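PDB 3Q69: probable Zn binding protein from Lactobacillus acidophilus, which probably binds mucus components through this MucBP-type domain, one part of a longer protein, and may also bind zinc. Local coordinates for residues 35-40 and 52-57. Numbering follows the deposited sequence.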
# COMPACT_ATOMS: atom_id res chain seq x y z
N PHE A 35 6.86 -1.95 5.62
CA PHE A 35 6.72 -2.04 7.07
C PHE A 35 7.64 -3.14 7.61
O PHE A 35 7.57 -4.30 7.18
CB PHE A 35 5.29 -2.41 7.43
CG PHE A 35 4.26 -1.43 6.97
CD1 PHE A 35 3.65 -0.56 7.87
CD2 PHE A 35 3.90 -1.37 5.63
CE1 PHE A 35 2.67 0.36 7.45
CE2 PHE A 35 2.93 -0.46 5.19
CZ PHE A 35 2.32 0.41 6.10
N THR A 36 8.49 -2.79 8.57
CA THR A 36 9.41 -3.77 9.12
C THR A 36 9.37 -3.76 10.63
O THR A 36 9.61 -2.74 11.26
CB THR A 36 10.87 -3.51 8.67
OG1 THR A 36 10.98 -3.73 7.26
CG2 THR A 36 11.84 -4.50 9.37
N GLN A 37 9.05 -4.91 11.22
CA GLN A 37 9.02 -5.06 12.66
C GLN A 37 10.24 -5.83 13.12
O GLN A 37 10.67 -6.81 12.47
CB GLN A 37 7.77 -5.81 13.10
CG GLN A 37 7.78 -6.27 14.53
CD GLN A 37 6.49 -6.94 14.96
OE1 GLN A 37 5.75 -7.49 14.14
NE2 GLN A 37 6.23 -6.95 16.25
N SER A 38 10.83 -5.38 14.23
CA SER A 38 11.99 -6.03 14.82
C SER A 38 11.55 -6.91 15.99
O SER A 38 10.54 -6.66 16.63
CB SER A 38 13.00 -5.01 15.34
OG SER A 38 13.61 -4.33 14.26
N GLY A 39 12.33 -7.95 16.24
CA GLY A 39 12.02 -8.88 17.32
C GLY A 39 13.28 -9.64 17.71
O GLY A 39 14.38 -9.32 17.28
N LYS A 40 13.11 -10.67 18.53
CA LYS A 40 14.23 -11.47 18.98
C LYS A 40 13.91 -12.95 18.85
O LYS A 40 12.75 -13.33 18.81
CB LYS A 40 14.55 -11.17 20.45
CG LYS A 40 14.84 -9.71 20.78
CD LYS A 40 16.15 -9.23 20.16
CE LYS A 40 16.32 -7.72 20.33
NZ LYS A 40 17.45 -7.19 19.48
N SER A 52 3.50 -8.04 20.78
CA SER A 52 2.10 -8.18 20.37
C SER A 52 1.33 -6.89 20.10
O SER A 52 0.36 -6.89 19.33
CB SER A 52 1.35 -8.98 21.43
OG SER A 52 0.06 -9.34 20.96
N LYS A 53 1.77 -5.81 20.72
CA LYS A 53 1.10 -4.53 20.56
C LYS A 53 1.78 -3.62 19.54
O LYS A 53 1.38 -2.47 19.38
CB LYS A 53 1.01 -3.81 21.91
CG LYS A 53 0.22 -4.57 22.97
CD LYS A 53 -1.24 -4.73 22.56
CE LYS A 53 -2.04 -5.43 23.65
NZ LYS A 53 -3.46 -5.61 23.26
N TRP A 54 2.80 -4.13 18.85
CA TRP A 54 3.50 -3.34 17.83
C TRP A 54 2.50 -2.97 16.76
O TRP A 54 1.65 -3.76 16.39
CB TRP A 54 4.64 -4.13 17.16
CG TRP A 54 5.36 -3.35 16.08
CD1 TRP A 54 6.38 -2.44 16.26
CD2 TRP A 54 5.13 -3.41 14.66
NE1 TRP A 54 6.79 -1.94 15.04
CE2 TRP A 54 6.04 -2.52 14.05
CE3 TRP A 54 4.24 -4.13 13.85
CZ2 TRP A 54 6.09 -2.33 12.66
CZ3 TRP A 54 4.29 -3.95 12.47
CH2 TRP A 54 5.22 -3.05 11.89
N SER A 55 2.64 -1.77 16.23
CA SER A 55 1.74 -1.27 15.20
C SER A 55 2.42 -0.09 14.49
O SER A 55 3.11 0.69 15.12
CB SER A 55 0.42 -0.81 15.82
OG SER A 55 -0.52 -0.55 14.79
N LEU A 56 2.20 0.02 13.19
CA LEU A 56 2.81 1.07 12.41
C LEU A 56 1.88 1.47 11.28
O LEU A 56 1.31 0.65 10.58
CB LEU A 56 4.16 0.59 11.84
CG LEU A 56 4.99 1.57 11.00
CD1 LEU A 56 5.43 2.72 11.86
CD2 LEU A 56 6.25 0.82 10.41
N THR A 57 1.76 2.78 11.13
CA THR A 57 0.89 3.34 10.13
C THR A 57 1.67 4.24 9.20
O THR A 57 2.57 4.97 9.62
CB THR A 57 -0.25 4.17 10.79
OG1 THR A 57 -1.07 3.29 11.57
CG2 THR A 57 -1.14 4.84 9.72
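Gln37 lies flat on the indole of Trp54, a worked example of how a polar side chain can serve as a wall for an aromatic ring. Gln37 CB stands 3.7 Å from the centroid of the Trp54 six-membered ring, only 3° off the normal, which makes a CH-pi contact over the face. Beyond CG the chain runs extended, in the opposite sense to the tryptophan side chain, and its amide plane stacks on the indole at 16°. Gln37 NE2 thereby reaches back to the root of the ring, 3.4 Å from Trp54 CB, while Gln37 OE1 is 3.7 Å from Trp54 CE3. Both amide ends are engaged, OE1 by Arg7 and NE2 weakly by Ser87, which should fix the rotation of the amide over the ring. With CG anti to the backbone N (chi1 179°), the Trp54 indole lies alongside Gln37 and offers it a face. An alanine at Trp54 is likely to leave a gap beside Gln37, whose CB and amide would lose the face they lie on, and to take from Val85 its contact with the indole.

One step along, a ring edge packs against a carbonyl oxygen and a leucine methyl. Buried Phe35 has CE1 3.4 Å from Leu56 O, and Phe35 CD1 meets Leu56 CD2 at 3.9 Å; Val83 and Val85 also touch the phenyl. Between Trp54 and Leu56, exposed Ser55 points away from strand 27-42. The turn end is loose: Ser52 and Lys53 point away and are exposed. No hydrogen bond links the two segments. The contact joins strand 27-42 of the mixed sheet to the start of strand 55-64 of the two-stranded sheet and the loop before it, consistent with sheet-to-sheet packing in this elongated all-beta Muc B2-like domain.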